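Side-chain contacts in cell surface protein (Faecalibacterium prausnitzii A2-165, PDB 4GT6), which is of unknown function but probably takes part in protein binding at the bacterial surface, through the extracellular leucine-rich repeats that this fragment contains: residues Gln70-Asp73 against Thr74-Glu77; Thr194-Gly197 against Thr198-Ser202; Thr323-Leu326 against Asp327-Ala331. One frame throughout, in Å; residues are numbered along the deposited sequence.

Contact 1 of 3, residues Gln70-Asp73 against Thr74-Glu77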
loop_
_atom_site.group_PDB
_atom_site.type_symbol
_atom_site.label_atom_id
_atom_site.label_comp_id
_atom_site.label_asym_id
_atom_site.label_seq_id
_atom_site.Cartn_x
_atom_site.Cartn_y
_atom_site.Cartn_z
ATOM N N GLN A 70 28.095 -3.151 0.464
ATOM C CA GLN A 70 28.732 -1.859 0.507
ATOM C C GLN A 70 28.808 -1.362 -0.916
ATOM O O GLN A 70 29.246 -2.106 -1.810
ATOM C CB GLN A 70 30.119 -1.975 1.141
ATOM C CG GLN A 70 30.854 -0.673 1.144
ATOM C CD GLN A 70 32.248 -0.897 1.627
ATOM O OE1 GLN A 70 33.195 -1.045 0.844
ATOM N NE2 GLN A 70 32.389 -0.918 2.925
ATOM N N ILE A 71 28.372 -0.105 -1.125
ATOM C CA ILE A 71 28.326 0.565 -2.424
ATOM C C ILE A 71 29.324 1.734 -2.437
ATOM O O ILE A 71 29.316 2.509 -1.478
ATOM C CB ILE A 71 26.865 1.061 -2.666
ATOM C CG1 ILE A 71 25.827 -0.096 -2.577
ATOM C CG2 ILE A 71 26.723 1.860 -3.971
ATOM C CD1 ILE A 71 24.330 0.289 -2.964
ATOM N N PRO A 72 30.129 1.938 -3.494
ATOM C CA PRO A 72 30.997 3.117 -3.510
ATOM C C PRO A 72 30.211 4.398 -3.830
ATOM O O PRO A 72 29.110 4.336 -4.409
ATOM C CB PRO A 72 32.002 2.780 -4.600
ATOM C CG PRO A 72 31.247 1.920 -5.556
ATOM C CD PRO A 72 30.292 1.130 -4.729
ATOM N N ASP A 73 30.786 5.564 -3.498
ATOM C CA ASP A 73 30.086 6.834 -3.773
ATOM C C ASP A 73 30.125 7.196 -5.290
ATOM O O ASP A 73 29.545 8.205 -5.688
ATOM C CB ASP A 73 30.605 7.980 -2.897
ATOM C CG ASP A 73 31.959 8.548 -3.240
ATOM O OD1 ASP A 73 32.736 7.865 -3.949
ATOM O OD2 ASP A 73 32.251 9.679 -2.795
ATOM N N THR A 74 30.733 6.332 -6.135
ATOM C CA THR A 74 30.693 6.526 -7.598
ATOM C C THR A 74 29.282 6.123 -8.143
ATOM O O THR A 74 28.879 6.569 -9.207
ATOM C CB THR A 74 31.793 5.680 -8.279
ATOM O OG1 THR A 74 31.607 4.292 -7.930
ATOM C CG2 THR A 74 33.216 6.155 -7.925
ATOM N N VAL A 75 28.543 5.275 -7.406
ATOM C CA VAL A 75 27.249 4.755 -7.869
ATOM C C VAL A 75 26.158 5.827 -7.767
ATOM O O VAL A 75 25.829 6.298 -6.665
ATOM C CB VAL A 75 26.858 3.443 -7.117
ATOM C CG1 VAL A 75 25.417 3.034 -7.444
ATOM C CG2 VAL A 75 27.823 2.303 -7.493
ATOM N N THR A 76 25.535 6.136 -8.912
ATOM C CA THR A 76 24.450 7.127 -8.939
ATOM C C THR A 76 23.093 6.451 -9.231
ATOM O O THR A 76 22.054 7.106 -9.173
ATOM C CB THR A 76 24.758 8.225 -9.982
ATOM O OG1 THR A 76 24.793 7.629 -11.287
ATOM C CG2 THR A 76 26.073 8.979 -9.680
ATOM N N GLU A 77 23.115 5.164 -9.603
ATOM C CA GLU A 77 21.883 4.459 -9.950
ATOM C C GLU A 77 21.923 3.019 -9.501
ATOM O O GLU A 77 22.929 2.340 -9.694
ATOM C CB GLU A 77 21.657 4.491 -11.481
ATOM C CG GLU A 77 20.327 3.886 -11.904
ATOM C CD GLU A 77 19.889 4.117 -13.340
ATOM O OE1 GLU A 77 20.504 4.941 -14.055
ATOM O OE2 GLU A 77 18.902 3.464 -13.744
HETATM O O HOH W 1 26.714 6.213 -4.002
#

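Contact 2 of 3, residues Thr194-Gly197 against Thr198-Ser202. With EDO (1,2-ethanediol), chain F; EDO (1,2-ethanediol), chain L; EDO (1,2-ethanediol), chain G.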
loop_
_atom_site.group_PDB
_atom_site.type_symbol
_atom_site.label_atom_id
_atom_site.label_comp_id
_atom_site.label_asym_id
_atom_site.label_seq_id
_atom_site.Cartn_x
_atom_site.Cartn_y
_atom_site.Cartn_z
ATOM N N THR A 194 -1.424 16.231 -5.060
ATOM C CA THR A 194 -2.659 16.405 -5.849
ATOM C C THR A 194 -3.254 15.058 -6.253
ATOM O O THR A 194 -4.333 15.021 -6.868
ATOM C CB THR A 194 -2.437 17.289 -7.085
ATOM O OG1 THR A 194 -1.432 16.677 -7.899
ATOM C CG2 THR A 194 -2.092 18.745 -6.720
ATOM N N ARG A 195 -2.565 13.952 -5.898
ATOM C CA ARG A 195 -3.065 12.608 -6.179
ATOM C C ARG A 195 -2.655 11.651 -5.079
ATOM O O ARG A 195 -1.482 11.580 -4.706
ATOM C CB ARG A 195 -2.577 12.085 -7.552
ATOM C CG ARG A 195 -2.950 10.607 -7.814
ATOM C CD ARG A 195 -2.750 10.203 -9.265
ATOM N NE ARG A 195 -1.329 10.138 -9.618
ATOM C CZ ARG A 195 -0.681 11.061 -10.320
ATOM N NH1 ARG A 195 -1.323 12.134 -10.770
ATOM N NH2 ARG A 195 0.614 10.926 -10.569
ATOM N N ILE A 196 -3.622 10.895 -4.577
ATOM C CA ILE A 196 -3.367 9.795 -3.643
ATOM C C ILE A 196 -4.080 8.604 -4.263
ATOM O O ILE A 196 -5.303 8.633 -4.409
ATOM C CB ILE A 196 -3.782 10.045 -2.161
ATOM C CG1 ILE A 196 -3.078 11.290 -1.569
ATOM C CG2 ILE A 196 -3.488 8.771 -1.328
ATOM C CD1 ILE A 196 -3.328 11.565 -0.050
ATOM N N GLY A 197 -3.316 7.599 -4.671
ATOM C CA GLY A 197 -3.854 6.438 -5.358
ATOM C C GLY A 197 -4.659 5.537 -4.449
ATOM O O GLY A 197 -4.522 5.593 -3.225
ATOM N N THR A 198 -5.465 4.673 -5.053
ATOM C CA THR A 198 -6.316 3.698 -4.359
ATOM C C THR A 198 -5.493 2.882 -3.367
ATOM O O THR A 198 -4.428 2.391 -3.770
ATOM C CB THR A 198 -6.958 2.763 -5.414
ATOM O OG1 THR A 198 -7.515 3.524 -6.491
ATOM C CG2 THR A 198 -8.015 1.887 -4.834
ATOM N N ASN A 199 -5.980 2.693 -2.120
ATOM C CA ASN A 199 -5.366 1.848 -1.095
ATOM C C ASN A 199 -3.962 2.284 -0.656
ATOM O O ASN A 199 -3.272 1.499 0.005
ATOM C CB ASN A 199 -5.333 0.378 -1.580
ATOM C CG ASN A 199 -6.692 -0.251 -1.620
ATOM O OD1 ASN A 199 -7.511 -0.026 -0.734
ATOM N ND2 ASN A 199 -6.988 -1.009 -2.680
ATOM N N ALA A 200 -3.574 3.547 -0.911
ATOM C CA ALA A 200 -2.272 4.076 -0.447
ATOM C C ALA A 200 -2.105 3.866 1.049
ATOM O O ALA A 200 -0.997 3.612 1.505
ATOM C CB ALA A 200 -2.167 5.572 -0.766
ATOM N N PHE A 201 -3.222 3.963 1.828
ATOM C CA PHE A 201 -3.168 3.798 3.276
ATOM C C PHE A 201 -4.077 2.655 3.769
ATOM O O PHE A 201 -4.442 2.614 4.950
ATOM C CB PHE A 201 -3.517 5.134 3.972
ATOM C CG PHE A 201 -2.500 6.203 3.641
ATOM C CD1 PHE A 201 -1.213 6.154 4.181
ATOM C CD2 PHE A 201 -2.807 7.223 2.744
ATOM C CE1 PHE A 201 -0.265 7.135 3.860
ATOM C CE2 PHE A 201 -1.857 8.206 2.420
ATOM C CZ PHE A 201 -0.595 8.161 2.988
ATOM N N SER A 202 -4.355 1.668 2.902
ATOM C CA SER A 202 -5.151 0.514 3.337
ATOM C C SER A 202 -4.326 -0.339 4.323
ATOM O O SER A 202 -3.085 -0.270 4.327
ATOM C CB SER A 202 -5.600 -0.323 2.145
ATOM O OG SER A 202 -4.473 -0.929 1.516
HETATM C C1 EDO F . -7.040 6.212 -1.317
HETATM O O1 EDO F . -7.632 4.893 -1.156
HETATM C C2 EDO F . -7.546 6.860 -2.646
HETATM O O2 EDO F . -7.386 8.284 -2.715
HETATM C C1 EDO L . -9.443 -2.683 -4.509
HETATM O O1 EDO L . -9.647 -2.258 -3.171
HETATM C C2 EDO L . -10.325 -1.925 -5.516
HETATM O O2 EDO L . -9.799 -0.635 -5.715
HETATM C C1 EDO G . -6.308 -5.077 -0.017
HETATM O O1 EDO G . -5.947 -4.588 -1.299
HETATM C C2 EDO G . -6.215 -3.910 0.995
HETATM O O2 EDO G . -4.874 -3.513 1.144
#

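Contact 3 of 3, residues Thr323-Leu326 against Asp327-Ala331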
loop_
_atom_site.group_PDB
_atom_site.type_symbol
_atom_site.label_atom_id
_atom_site.label_comp_id
_atom_site.label_asym_id
_atom_site.label_seq_id
_atom_site.Cartn_x
_atom_site.Cartn_y
_atom_site.Cartn_z
ATOM N N THR A 323 -29.295 -3.302 -4.684
ATOM C CA THR A 323 -29.677 -4.310 -5.688
ATOM C C THR A 323 -28.774 -5.538 -5.620
ATOM O O THR A 323 -29.117 -6.591 -6.157
ATOM C CB THR A 323 -29.650 -3.705 -7.095
ATOM O OG1 THR A 323 -28.300 -3.342 -7.398
ATOM C CG2 THR A 323 -30.579 -2.507 -7.225
ATOM N N GLN A 324 -27.605 -5.397 -4.999
ATOM C CA GLN A 324 -26.693 -6.531 -4.873
ATOM C C GLN A 324 -25.803 -6.384 -3.656
ATOM O O GLN A 324 -25.433 -5.275 -3.266
ATOM C CB GLN A 324 -25.848 -6.739 -6.150
ATOM C CG GLN A 324 -25.034 -5.523 -6.582
ATOM C CD GLN A 324 -24.253 -5.732 -7.857
ATOM O OE1 GLN A 324 -24.464 -6.678 -8.622
ATOM N NE2 GLN A 324 -23.323 -4.838 -8.112
ATOM N N ILE A 325 -25.485 -7.537 -3.058
ATOM C CA ILE A 325 -24.617 -7.728 -1.900
ATOM C C ILE A 325 -23.496 -8.596 -2.456
ATOM O O ILE A 325 -23.753 -9.748 -2.792
ATOM C CB ILE A 325 -25.420 -8.381 -0.736
ATOM C CG1 ILE A 325 -26.574 -7.469 -0.254
ATOM C CG2 ILE A 325 -24.495 -8.797 0.423
ATOM C CD1 ILE A 325 -27.550 -8.142 0.799
ATOM N N LEU A 326 -22.295 -8.038 -2.636
ATOM C CA LEU A 326 -21.233 -8.766 -3.327
ATOM C C LEU A 326 -20.494 -9.795 -2.456
ATOM O O LEU A 326 -20.812 -9.986 -1.281
ATOM C CB LEU A 326 -20.243 -7.778 -3.988
ATOM C CG LEU A 326 -20.830 -6.820 -5.060
ATOM C CD1 LEU A 326 -19.699 -6.054 -5.775
ATOM C CD2 LEU A 326 -21.662 -7.575 -6.102
ATOM N N ASP A 327 -19.535 -10.503 -3.069
ATOM C CA ASP A 327 -18.786 -11.587 -2.423
ATOM C C ASP A 327 -18.201 -11.184 -1.070
ATOM O O ASP A 327 -17.686 -10.083 -0.923
ATOM C CB ASP A 327 -17.657 -12.073 -3.337
ATOM C CG ASP A 327 -18.129 -13.069 -4.388
ATOM O OD1 ASP A 327 -18.487 -14.208 -4.012
ATOM O OD2 ASP A 327 -18.097 -12.728 -5.575
ATOM N N ASP A 328 -18.337 -12.072 -0.066
ATOM C CA ASP A 328 -17.786 -11.891 1.273
ATOM C C ASP A 328 -18.268 -10.608 1.998
ATOM O O ASP A 328 -17.639 -10.220 2.975
ATOM C CB ASP A 328 -16.235 -11.866 1.193
ATOM C CG ASP A 328 -15.582 -13.174 0.807
ATOM O OD1 ASP A 328 -16.250 -14.232 0.922
ATOM O OD2 ASP A 328 -14.384 -13.152 0.448
ATOM N N ALA A 329 -19.392 -9.986 1.576
ATOM C CA ALA A 329 -19.879 -8.751 2.208
ATOM C C ALA A 329 -20.003 -8.871 3.746
ATOM O O ALA A 329 -19.700 -7.904 4.440
ATOM C CB ALA A 329 -21.205 -8.326 1.615
ATOM N N PHE A 330 -20.425 -10.034 4.261
ATOM C CA PHE A 330 -20.540 -10.263 5.713
ATOM C C PHE A 330 -19.759 -11.508 6.132
ATOM O O PHE A 330 -20.089 -12.115 7.152
ATOM C CB PHE A 330 -22.019 -10.395 6.133
ATOM C CG PHE A 330 -22.790 -9.114 5.938
ATOM C CD1 PHE A 330 -22.821 -8.143 6.940
ATOM C CD2 PHE A 330 -23.426 -8.843 4.729
ATOM C CE1 PHE A 330 -23.540 -6.959 6.763
ATOM C CE2 PHE A 330 -24.132 -7.653 4.546
ATOM C CZ PHE A 330 -24.202 -6.729 5.569
ATOM N N ALA A 331 -18.725 -11.895 5.363
ATOM C CA ALA A 331 -17.954 -13.111 5.671
ATOM C C ALA A 331 -17.265 -13.007 7.027
ATOM O O ALA A 331 -16.557 -12.032 7.291
ATOM C CB ALA A 331 -16.922 -13.383 4.585
#

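Contact 1 of 3, residues Gln70-Asp73 against Thr74-Glu77
I71 and V75 meet four residues apart, across a type I beta turn from P72 to V75 in the BspA-type leucine-rich repeat region, and three kinds of contact come together at this corner. The backbone supplies the first: the N-H of V75 donates to O of P72 (3.2 Å, N-H...O angle 166°), nearly straight at the hydrogen, although the donor sits well above the carbonyl plane. The same oxygen also accepts from a water, 3.1 Å from P72 O, whose other hydrogen goes to V75 O at 2.8 Å. The turn carbonyl is thus gripped twice, and the water ties the start of the turn to the chain leaving it.

Apolar contact is the second kind. Chi1 of I71, measured to CG1, is -56°, which leaves CG2 opposite the backbone N; in the conformer described here this methyl lies 3.5 Å from V75 CB, the two side chains crossing at about a right angle. V75 CG2 also reaches the proline ring, 3.9 Å from P72 CD.

The third is mixed: T74 OG1 rests against the proline ring carbon P72 CG at 3.4 Å, while its hydrogen-bond partner is the carbonyl O of V51. The turn leaves strand 68-71, the middle strand of a parallel sheet between strands 35-37 and 91-94, with I71 touching V92, and leads into strand 77-78, which pairs in parallel with strand 47-54.

Contact 2 of 3, residues Thr194-Gly197 against Thr198-Ser202
The methyl CG2 of I196 makes the innermost contact, touching A200 CB at 3.5 Å and F201 CE2 at 4.1 Å. Because CG1 runs beside the backbone N, the CG2 branch is the one turned to the alanine methyl, which faces it. The F201 side chain crosses I196 at about a right angle, and the methyl approaches the ring obliquely.

Two overlapping turns set these groups in place, following the weakly bonded strand 195-196 of the leucine-rich repeat array, which lies at the end of a three-stranded parallel sheet. A type II turn from G197 to A200 is closed by A200 N donating to G197 O at 3.2 Å, with the donor above the carbonyl plane, and a type I turn from N199 to S202 follows, closed by S202 N to N199 O at 3.1 Å. N199 takes the third position of the first turn with a positive phi of 62°, a conformation that asparagine accepts more readily than most residues.

Further out, F201 lies almost parallel to the ring of F179, and its carbonyl accepts from R237 NH1. The side chain of N199 is held through OD1 by H259 ND1, while its ND2 donates almost straight to a 1,2-ethanediol O1 at 3.0 Å. With an alanine here, H259 ND1 and this ethanediol O1 would probably be left without their mates and the positive phi would be less well tolerated. A second ethanediol spans the turn: its O2 donates to I196 O at 2.7 Å, and its O1 accepts from N199 N at 2.9 Å. The chemistry is thus divided, with hydrocarbon on the side of I196, A200 and F201, and a polar side on which 1,2-ethanediol, probably from the crystallisation liquor, is bound here.

Contact 3 of 3, residues Thr323-Leu326 against Asp327-Ala331
O of L326 accepts the backbone N-H of A329 at 3.2 Å, with an N-H...O angle of 146° and the donor tilted out of the carbonyl plane. This bond closes a type II beta turn from L326 to A329, the corner by which the chain leaves the short strand 324-325 of a BspA-type leucine-rich repeat. A type I turn from D328 to A331 overlaps it, closed by A331 N donating to D328 O at 3.1 Å. The two turns run together and lead the chain out of the strand, and D328 and A329 belong to both.

Polar neighbours hold D327 and D328. S351 OG is hydrogen-bonded both to the carboxylate oxygen D327 OD1 and to the backbone N of D328, so one serine hydroxyl binds two successive residues of the turn. The D327 side chain, which leaves its backbone away from the strand, also touches P349 and S378.

The side chains of I325, A329 and F330 make the apolar part. A329 points toward the strand, its CB sitting 3.4 Å from L326 O, the very oxygen that binds its own N-H. F330 carries its ring back toward I325 and meets two other phenylalanine rings: its plane is nearly parallel to that of F353 and inclined by about 30° to that of F307. Strand 301-302 contributes too, since F330 touches L302 and L326 touches E301. The branch of I325 that meets the turn is the methyl CG2: it reaches A329 CB at 3.5 Å and approaches the edge of the F330 ring, near its plane, with CE2 of F330 4.3 Å from I325 CG2.

In the fold
Followed from the N terminus, the three contacts come strictly in series along one leucine-rich repeat chain, each after a strand, and none nests within or crosses another. Contact 1 closes a single turn between strands 68-71 and 77-78. Contact 2 turns the chain out of strand 195-196 toward strand 209-212. Contact 3 does the same after strand 324-325, leading to strand 338-341. Contacts 2 and 3 repeat one design, an isoleucine packed on the alanine and phenylalanine of two overlapping turns, whereas contact 1 uses a single type I turn beginning at a proline. Their centres are about 32 Å (1 to 2) and 24 Å (2 to 3) apart, and contacts 1 and 3 lie on opposite sides of the chain's centre.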